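PDB 3DAO: putative Phosphate from Eubacterium rectale, which is probably a hydrolase of the haloacid dehalogenase-like family, most likely a phosphatase whose substrate is not established. Local coordinates for residues 139-144 with 150-155; 51-56 with 77-82; 169-172 with 176-179. One frame throughout, in Å; residues are numbered along the deposited sequence.

Contact 1: residues 139-144 with 150-155; sequences PIFHLL and FEMREV
Phe141 and Leu144, about one turn apart on helix 139-146, meet Met152 of strand 152-154 through apolar contacts. Met152, a selenomethionine, and the Phe141 side chain lie alongside each other, pointing opposite ways, with Phe141 CZ 3.7 Å from Met152 CB. With CG anti to the backbone N (chi1 -180°), the Phe141 ring is carried across to the strand, although its CB does not aim there. Bends at chi2 and chi3 fold Met152 back, bringing its CE methyl 3.9 Å from Phe141 CE1 and 4.0 Å from Leu144 CD1. Replacing Phe141 by an alanine would probably open a gap beside Met152 CB and let the folded selenomethionine chain turn more freely. Phe124 of strand 122-126 also packs on Leu144 and Met152. The other branch of Leu144 serves Phe150: Leu144 CD2 is 3.9 Å from Phe150 CE2, and Leu144 CB comes to the ring's edge, in its plane.

The polar link is a backbone one. Phe150 N donates to Leu144 O over 3.0 Å with an N-H...O angle of 162°, joining the last turn of the helix to the chain entering the strand. Helix 139-146 thus connects strand 131-133 to its parallel neighbour 152-154 and packs onto the latter, a beta-alpha-beta crossover at the edge of the smaller sheet.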
loop_
_atom_site.group_PDB
_atom_site.type_symbol
_atom_site.label_atom_id
_atom_site.label_comp_id
_atom_site.label_asym_id
_atom_site.label_seq_id
_atom_site.Cartn_x
_atom_site.Cartn_y
_atom_site.Cartn_z
ATOM N N PRO A 139 22.260 -7.845 7.245
ATOM C CA PRO A 139 21.552 -7.150 8.283
ATOM C C PRO A 139 20.137 -6.752 7.863
ATOM O O PRO A 139 19.192 -6.923 8.613
ATOM C CB PRO A 139 22.437 -5.933 8.558
ATOM C CG PRO A 139 23.833 -6.399 8.192
ATOM C CD PRO A 139 23.614 -7.293 7.026
ATOM N N ILE A 140 19.966 -6.272 6.649
ATOM C CA ILE A 140 18.647 -5.786 6.262
ATOM C C ILE A 140 17.695 -6.955 6.078
ATOM O O ILE A 140 16.509 -6.852 6.398
ATOM C CB ILE A 140 18.713 -4.863 5.019
ATOM C CG1 ILE A 140 17.520 -3.898 5.034
ATOM C CG2 ILE A 140 18.890 -5.693 3.790
ATOM C CD1 ILE A 140 17.573 -2.858 6.226
ATOM N N PHE A 141 18.211 -8.072 5.579
ATOM C CA PHE A 141 17.389 -9.282 5.439
ATOM C C PHE A 141 16.850 -9.661 6.818
ATOM O O PHE A 141 15.687 -9.952 7.014
ATOM C CB PHE A 141 18.193 -10.450 4.934
ATOM C CG PHE A 141 17.380 -11.702 4.779
ATOM C CD1 PHE A 141 16.696 -11.956 3.589
ATOM C CD2 PHE A 141 17.281 -12.604 5.813
ATOM C CE1 PHE A 141 15.945 -13.107 3.443
ATOM C CE2 PHE A 141 16.535 -13.739 5.666
ATOM C CZ PHE A 141 15.862 -13.985 4.498
ATOM N N HIS A 142 17.746 -9.695 7.777
ATOM C CA HIS A 142 17.328 -9.961 9.174
ATOM C C HIS A 142 16.339 -8.971 9.737
ATOM O O HIS A 142 15.443 -9.378 10.483
ATOM C CB HIS A 142 18.538 -10.146 10.100
ATOM C CG HIS A 142 19.253 -11.432 9.836
ATOM N ND1 HIS A 142 18.787 -12.639 10.305
ATOM C CD2 HIS A 142 20.367 -11.709 9.123
ATOM C CE1 HIS A 142 19.578 -13.608 9.883
ATOM N NE2 HIS A 142 20.553 -13.073 9.173
ATOM N N LEU A 143 16.476 -7.691 9.387
ATOM C CA LEU A 143 15.561 -6.673 9.875
ATOM C C LEU A 143 14.156 -6.933 9.308
ATOM O O LEU A 143 13.136 -6.890 10.015
ATOM C CB LEU A 143 16.008 -5.265 9.507
ATOM C CG LEU A 143 15.158 -4.095 10.027
ATOM C CD1 LEU A 143 15.339 -3.870 11.549
ATOM C CD2 LEU A 143 15.483 -2.851 9.222
ATOM N N LEU A 144 14.129 -7.195 8.020
ATOM C CA LEU A 144 12.856 -7.416 7.313
ATOM C C LEU A 144 12.129 -8.625 7.853
ATOM O O LEU A 144 10.944 -8.574 8.117
ATOM C CB LEU A 144 13.099 -7.628 5.808
ATOM C CG LEU A 144 13.657 -6.430 5.086
ATOM C CD1 LEU A 144 13.918 -6.762 3.575
ATOM C CD2 LEU A 144 12.772 -5.240 5.283
ATOM N N PHE A 150 8.238 -9.791 7.847
ATOM C CA PHE A 150 7.903 -10.122 6.473
ATOM C C PHE A 150 8.270 -11.556 6.185
ATOM O O PHE A 150 9.301 -12.042 6.640
ATOM C CB PHE A 150 8.639 -9.245 5.467
ATOM C CG PHE A 150 8.272 -7.825 5.519
ATOM C CD1 PHE A 150 6.949 -7.441 5.492
ATOM C CD2 PHE A 150 9.228 -6.863 5.519
ATOM C CE1 PHE A 150 6.605 -6.113 5.514
ATOM C CE2 PHE A 150 8.892 -5.538 5.506
ATOM C CZ PHE A 150 7.567 -5.159 5.515
ATOM N N GLU A 151 7.417 -12.226 5.407
ATOM C CA GLU A 151 7.731 -13.570 4.900
ATOM C C GLU A 151 8.740 -13.450 3.774
ATOM O O GLU A 151 8.448 -12.896 2.708
ATOM C CB GLU A 151 6.499 -14.292 4.374
ATOM C CG GLU A 151 5.525 -14.657 5.453
ATOM C CD GLU A 151 6.070 -15.727 6.397
ATOM O OE1 GLU A 151 6.826 -16.625 5.949
ATOM O OE2 GLU A 151 5.706 -15.668 7.577
HETATM N N MSE A 152 9.922 -13.999 4.027
HETATM C CA MSE A 152 11.038 -13.916 3.108
HETATM C C MSE A 152 11.353 -15.291 2.569
HETATM O O MSE A 152 11.039 -16.306 3.214
HETATM C CB MSE A 152 12.271 -13.371 3.835
HETATM C CG MSE A 152 12.068 -12.065 4.555
HETATM SE SE MSE A 152 11.600 -10.569 3.424
HETATM C CE MSE A 152 13.225 -10.557 2.343
ATOM N N ARG A 153 11.845 -15.331 1.327
ATOM C CA ARG A 153 12.295 -16.584 0.727
ATOM C C ARG A 153 13.632 -16.331 0.052
ATOM O O ARG A 153 13.754 -15.488 -0.830
ATOM C CB ARG A 153 11.269 -17.201 -0.243
ATOM C CG ARG A 153 9.863 -17.253 0.360
ATOM C CD ARG A 153 9.026 -18.498 0.046
ATOM N NE ARG A 153 8.957 -18.875 -1.351
ATOM C CZ ARG A 153 7.976 -19.617 -1.851
ATOM N NH1 ARG A 153 6.965 -19.984 -1.086
ATOM N NH2 ARG A 153 7.977 -19.937 -3.124
ATOM N N GLU A 154 14.625 -17.058 0.520
ATOM C CA GLU A 154 15.961 -16.971 -0.036
ATOM C C GLU A 154 16.027 -17.885 -1.253
ATOM O O GLU A 154 15.590 -19.034 -1.218
ATOM C CB GLU A 154 17.008 -17.325 1.021
ATOM C CG GLU A 154 18.433 -17.193 0.536
ATOM C CD GLU A 154 19.465 -17.360 1.625
ATOM O OE1 GLU A 154 19.105 -17.782 2.762
ATOM O OE2 GLU A 154 20.643 -17.042 1.328
ATOM N N VAL A 155 16.536 -17.340 -2.338
ATOM C CA VAL A 155 16.746 -18.088 -3.581
ATOM C C VAL A 155 18.131 -17.783 -4.148
ATOM O O VAL A 155 18.732 -16.756 -3.826
ATOM C CB VAL A 155 15.673 -17.783 -4.623
ATOM C CG1 VAL A 155 14.324 -18.215 -4.118
ATOM C CG2 VAL A 155 15.690 -16.293 -5.014
#

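Contact 2: residues 51-56 with 77-82; sequences LIDKGI and KHKLLY
Ile52, near the end of helix 42-53, sets its CD1 methyl against both the backbone carbonyl of Lys79 and the side chain of Leu80. This is the close-packed half of the contact: Ile52 CD1 lies 3.7 Å from Leu80 CD2, the two side chains crossing at about a right angle, and 3.6 Å from Lys79 O. Leu80 CB points away from the helix, but its CD2 branch comes back to reach the isoleucine. Phe58 of strand 57-61 touches both Ile52 and Leu80, so the cluster lies against the larger sheet, where strands 57-61 and 81-84 run side by side in parallel. The other branch of the isoleucine, CG2, stands anti to the backbone N and meets the aliphatic part of the lysine, with Ile52 CG2 3.8 Å from Lys79 CE.

Beyond that methylene the contact turns polar and opens to solvent. Lys79, bent at chi3 (91°) and chi4 (148°), both off the staggered values, brings NZ to the exposed Asp53 carboxylate. Lys79 NZ and Asp53 OD1 form a hydrogen-bonded salt bridge of 2.6 Å, the ammonium nitrogen approaching OD1 from its syn side and 22° out of the carboxylate plane. Just after Asp53 the helix closes in a Schellman motif: Gly55, with positive phi, sends its N to Ile52 O at 2.8 Å, while Ile56 N reaches Leu51 O at 3.2 Å.

The ammonium group also pairs with Asp49, one turn earlier on the same helix. One positive charge is therefore shared by two carboxylates, which would be expected to ease their mutual repulsion and to favour the charged form of the lysine, while its hydrocarbon chain shields one side of Ile52.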
loop_
_atom_site.group_PDB
_atom_site.type_symbol
_atom_site.label_atom_id
_atom_site.label_comp_id
_atom_site.label_asym_id
_atom_site.label_seq_id
_atom_site.Cartn_x
_atom_site.Cartn_y
_atom_site.Cartn_z
ATOM N N LEU A 51 -21.840 0.269 9.821
ATOM C CA LEU A 51 -21.878 1.007 8.545
ATOM C C LEU A 51 -22.049 0.021 7.405
ATOM O O LEU A 51 -22.837 0.239 6.471
ATOM C CB LEU A 51 -20.598 1.854 8.359
ATOM C CG LEU A 51 -20.430 3.044 9.317
ATOM C CD1 LEU A 51 -19.014 3.669 9.165
ATOM C CD2 LEU A 51 -21.539 4.084 9.158
ATOM N N ILE A 52 -21.365 -1.112 7.497
ATOM C CA ILE A 52 -21.467 -2.108 6.429
ATOM C C ILE A 52 -22.888 -2.679 6.335
ATOM O O ILE A 52 -23.454 -2.833 5.251
ATOM C CB ILE A 52 -20.446 -3.213 6.586
ATOM C CG1 ILE A 52 -19.065 -2.607 6.329
ATOM C CG2 ILE A 52 -20.743 -4.352 5.564
ATOM C CD1 ILE A 52 -17.861 -3.509 6.727
ATOM N N ASP A 53 -23.445 -2.917 7.503
ATOM C CA ASP A 53 -24.819 -3.430 7.671
ATOM C C ASP A 53 -25.842 -2.443 7.106
ATOM O O ASP A 53 -26.920 -2.838 6.680
ATOM C CB ASP A 53 -25.118 -3.749 9.147
ATOM C CG ASP A 53 -24.447 -5.030 9.603
ATOM O OD1 ASP A 53 -23.917 -5.744 8.738
ATOM O OD2 ASP A 53 -24.413 -5.306 10.821
ATOM N N LYS A 54 -25.466 -1.167 7.045
ATOM C CA LYS A 54 -26.327 -0.104 6.489
ATOM C C LYS A 54 -26.209 -0.069 4.982
ATOM O O LYS A 54 -26.893 0.693 4.306
ATOM C CB LYS A 54 -26.017 1.282 7.069
ATOM C CG LYS A 54 -26.444 1.459 8.530
ATOM N N GLY A 55 -25.321 -0.902 4.471
ATOM C CA GLY A 55 -25.127 -1.066 3.043
ATOM C C GLY A 55 -23.906 -0.376 2.450
ATOM O O GLY A 55 -23.754 -0.315 1.241
ATOM N N ILE A 56 -23.052 0.161 3.304
ATOM C CA ILE A 56 -21.836 0.843 2.828
ATOM C C ILE A 56 -20.743 -0.210 2.596
ATOM O O ILE A 56 -20.595 -1.136 3.367
ATOM C CB ILE A 56 -21.349 1.931 3.849
ATOM C CG1 ILE A 56 -22.444 3.002 4.047
ATOM C CG2 ILE A 56 -20.101 2.601 3.351
ATOM C CD1 ILE A 56 -22.157 4.125 5.077
ATOM N N LYS A 77 -13.108 -9.263 9.606
ATOM C CA LYS A 77 -12.296 -9.446 8.376
ATOM C C LYS A 77 -13.044 -9.959 7.163
ATOM O O LYS A 77 -12.724 -9.642 6.024
ATOM C CB LYS A 77 -11.057 -10.283 8.683
ATOM C CG LYS A 77 -11.314 -11.721 8.864
ATOM C CD LYS A 77 -10.073 -12.498 9.204
ATOM C CE LYS A 77 -10.309 -14.001 9.008
ATOM N NZ LYS A 77 -11.508 -14.537 9.764
ATOM N N HIS A 78 -14.083 -10.733 7.418
ATOM C CA HIS A 78 -14.917 -11.326 6.369
ATOM C C HIS A 78 -15.795 -10.337 5.609
ATOM O O HIS A 78 -16.290 -10.646 4.537
ATOM C CB HIS A 78 -15.850 -12.383 7.013
ATOM C CG HIS A 78 -16.761 -11.800 8.043
ATOM N ND1 HIS A 78 -16.320 -11.451 9.305
ATOM C CD2 HIS A 78 -18.065 -11.428 7.983
ATOM C CE1 HIS A 78 -17.323 -10.925 9.986
ATOM N NE2 HIS A 78 -18.388 -10.885 9.206
ATOM N N LYS A 79 -15.973 -9.150 6.162
ATOM C CA LYS A 79 -16.938 -8.201 5.620
ATOM C C LYS A 79 -16.311 -7.051 4.853
ATOM O O LYS A 79 -17.004 -6.151 4.423
ATOM C CB LYS A 79 -17.721 -7.515 6.757
ATOM C CG LYS A 79 -18.465 -8.361 7.691
ATOM C CD LYS A 79 -19.436 -7.518 8.459
ATOM C CE LYS A 79 -20.801 -7.425 7.793
ATOM N NZ LYS A 79 -21.819 -7.311 8.898
ATOM N N LEU A 80 -14.995 -7.089 4.753
ATOM C CA LEU A 80 -14.229 -5.984 4.142
ATOM C C LEU A 80 -13.682 -6.306 2.776
ATOM O O LEU A 80 -13.617 -7.475 2.376
ATOM C CB LEU A 80 -13.027 -5.600 5.047
ATOM C CG LEU A 80 -13.309 -5.264 6.502
ATOM C CD1 LEU A 80 -12.032 -4.997 7.286
ATOM C CD2 LEU A 80 -14.252 -4.039 6.562
ATOM N N LEU A 81 -13.337 -5.223 2.054
ATOM C CA LEU A 81 -12.537 -5.309 0.811
ATOM C C LEU A 81 -11.156 -4.756 1.116
ATOM O O LEU A 81 -10.978 -3.892 1.979
ATOM C CB LEU A 81 -13.172 -4.570 -0.332
ATOM C CG LEU A 81 -14.433 -5.228 -0.898
ATOM C CD1 LEU A 81 -15.032 -4.313 -1.943
ATOM C CD2 LEU A 81 -14.122 -6.587 -1.472
ATOM N N TYR A 82 -10.165 -5.324 0.445
ATOM C CA TYR A 82 -8.759 -5.019 0.719
ATOM C C TYR A 82 -7.963 -4.603 -0.491
ATOM O O TYR A 82 -7.964 -5.267 -1.527
ATOM C CB TYR A 82 -8.069 -6.267 1.294
ATOM C CG TYR A 82 -8.711 -6.782 2.555
ATOM C CD1 TYR A 82 -9.810 -7.614 2.506
ATOM C CD2 TYR A 82 -8.217 -6.436 3.800
ATOM C CE1 TYR A 82 -10.403 -8.068 3.657
ATOM C CE2 TYR A 82 -8.819 -6.890 4.967
ATOM C CZ TYR A 82 -9.904 -7.695 4.894
ATOM O OH TYR A 82 -10.496 -8.137 6.082
#

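Contact 3: residues 169-172 with 176-179; sequences FTVF and KCEE
Cys177 lies against Val171 where strand 168-172 of the smaller, six-stranded sheet gives way to helix 177-181, a short strand-to-helix connection in what is probably the alpha/beta cap domain of this haloacid dehalogenase-like protein. A connecting loop of three residues separates the two segments. Lys176 stands at the N-cap position, with Cys177 opening the first turn; the backbone N of Lys176 is hydrogen-bonded to His173 ND1.

The cysteine side chain can be followed outward. Its CB points toward the strand but touches none of the strand segment itself. With SG anti to the backbone N (chi1 -171°), the sulfur projects from the helix start over one face of the peptide group joining Val171 to Phe172. There SG gathers all the close contacts of the residue with the strand. It is 3.4 Å from Val171 O and 3.7 Å from Val171 C, and it also touches the valine side chain, lying 3.9 Å from Val171 CB and 3.8 Å from Val171 CG1. The CG1 methyl is the branch anti to the valine's own backbone N, which sets it beside the carbonyl carbon and so on the same flank as the sulfur.

The surroundings are well covered: Val203 of strand 202-207 packs on Cys177, while Val114 of helix 104-117 and Phe185 of helix 185-189 pack on Val171. The neighbouring strand residues follow the usual alternation of a sheet, Phe172 CB pointing away from the helix and its ring meeting that of Trp202. What Phe172 offers the cysteine is therefore backbone alone, its N lying 4.0 Å from Cys177 SG.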
loop_
_atom_site.group_PDB
_atom_site.type_symbol
_atom_site.label_atom_id
_atom_site.label_comp_id
_atom_site.label_asym_id
_atom_site.label_seq_id
_atom_site.Cartn_x
_atom_site.Cartn_y
_atom_site.Cartn_z
ATOM N N PHE A 169 9.621 -4.547 -7.078
ATOM C CA PHE A 169 11.059 -4.754 -7.155
ATOM C C PHE A 169 11.652 -3.587 -6.379
ATOM O O PHE A 169 11.344 -2.421 -6.642
ATOM C CB PHE A 169 11.573 -4.774 -8.585
ATOM C CG PHE A 169 13.094 -4.841 -8.672
ATOM C CD1 PHE A 169 13.738 -6.037 -8.748
ATOM C CD2 PHE A 169 13.848 -3.688 -8.678
ATOM C CE1 PHE A 169 15.122 -6.109 -8.803
ATOM C CE2 PHE A 169 15.237 -3.758 -8.758
ATOM C CZ PHE A 169 15.855 -4.983 -8.825
ATOM N N THR A 170 12.494 -3.923 -5.417
ATOM C CA THR A 170 13.075 -2.951 -4.527
ATOM C C THR A 170 14.592 -2.999 -4.480
ATOM O O THR A 170 15.195 -4.070 -4.349
ATOM C CB THR A 170 12.561 -3.213 -3.094
ATOM O OG1 THR A 170 11.135 -2.977 -3.055
ATOM C CG2 THR A 170 13.244 -2.297 -2.059
ATOM N N VAL A 171 15.192 -1.815 -4.562
ATOM C CA VAL A 171 16.659 -1.668 -4.445
ATOM C C VAL A 171 16.964 -1.127 -3.061
ATOM O O VAL A 171 16.271 -0.256 -2.562
ATOM C CB VAL A 171 17.232 -0.680 -5.483
ATOM C CG1 VAL A 171 18.753 -0.808 -5.528
ATOM C CG2 VAL A 171 16.581 -0.927 -6.902
ATOM N N PHE A 172 18.003 -1.681 -2.457
ATOM C CA PHE A 172 18.504 -1.267 -1.151
ATOM C C PHE A 172 19.988 -0.935 -1.148
ATOM O O PHE A 172 20.818 -1.573 -1.807
ATOM C CB PHE A 172 18.303 -2.383 -0.111
ATOM C CG PHE A 172 18.928 -2.069 1.232
ATOM C CD1 PHE A 172 18.294 -1.233 2.106
ATOM C CD2 PHE A 172 20.141 -2.625 1.610
ATOM C CE1 PHE A 172 18.861 -0.919 3.351
ATOM C CE2 PHE A 172 20.692 -2.321 2.864
ATOM C CZ PHE A 172 20.053 -1.468 3.702
ATOM N N LYS A 176 22.932 5.417 0.366
ATOM C CA LYS A 176 22.865 6.257 -0.857
ATOM C C LYS A 176 22.228 5.521 -1.992
ATOM O O LYS A 176 22.664 5.601 -3.133
ATOM C CB LYS A 176 24.252 6.746 -1.273
ATOM C CG LYS A 176 25.274 5.628 -1.450
ATOM C CD LYS A 176 26.622 6.179 -1.949
ATOM C CE LYS A 176 27.721 5.124 -1.910
ATOM N NZ LYS A 176 29.009 5.655 -2.402
ATOM N N CYS A 177 21.100 4.901 -1.691
ATOM C CA CYS A 177 20.402 4.112 -2.698
ATOM C C CYS A 177 19.909 4.942 -3.894
ATOM O O CYS A 177 20.247 4.670 -5.049
ATOM C CB CYS A 177 19.237 3.351 -2.073
ATOM S SG CYS A 177 18.529 2.170 -3.236
ATOM N N GLU A 178 19.079 5.941 -3.620
ATOM C CA GLU A 178 18.558 6.789 -4.688
ATOM C C GLU A 178 19.717 7.417 -5.461
ATOM O O GLU A 178 19.700 7.505 -6.677
ATOM C CB GLU A 178 17.628 7.879 -4.151
ATOM C CG GLU A 178 17.016 8.701 -5.253
ATOM C CD GLU A 178 16.148 9.827 -4.736
ATOM O OE1 GLU A 178 16.381 10.311 -3.597
ATOM O OE2 GLU A 178 15.283 10.274 -5.506
ATOM N N GLU A 179 20.704 7.851 -4.709
ATOM C CA GLU A 179 21.885 8.515 -5.261
ATOM C C GLU A 179 22.552 7.592 -6.273
ATOM O O GLU A 179 22.948 8.015 -7.369
ATOM C CB GLU A 179 22.850 8.895 -4.157
ATOM C CG GLU A 179 24.187 9.406 -4.689
ATOM C CD GLU A 179 25.131 9.791 -3.589
ATOM O OE1 GLU A 179 24.685 10.430 -2.618
ATOM O OE2 GLU A 179 26.326 9.449 -3.693
#

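Along the chain the order is contact 2, contact 1, contact 3. Contact 2 belongs to the larger, eight-stranded sheet, where helix 42-53 adjoins strands 57-61 and 81-84; its centre is about 34 Å from that of contact 1 and 38 Å from that of contact 3. Contacts 1 and 3 share the smaller, six-stranded sheet, through strands 152-154 and 168-172, which follow each other in the chain, and their centres are about 16 Å apart. They touch directly, Ile140 CG1 packing 3.7 Å from Phe172 CE1. The arrangement is consistent with a haloacid dehalogenase-like core carrying a separate cap domain, contact 2 lying in the former and contacts 1 and 3 in the latter.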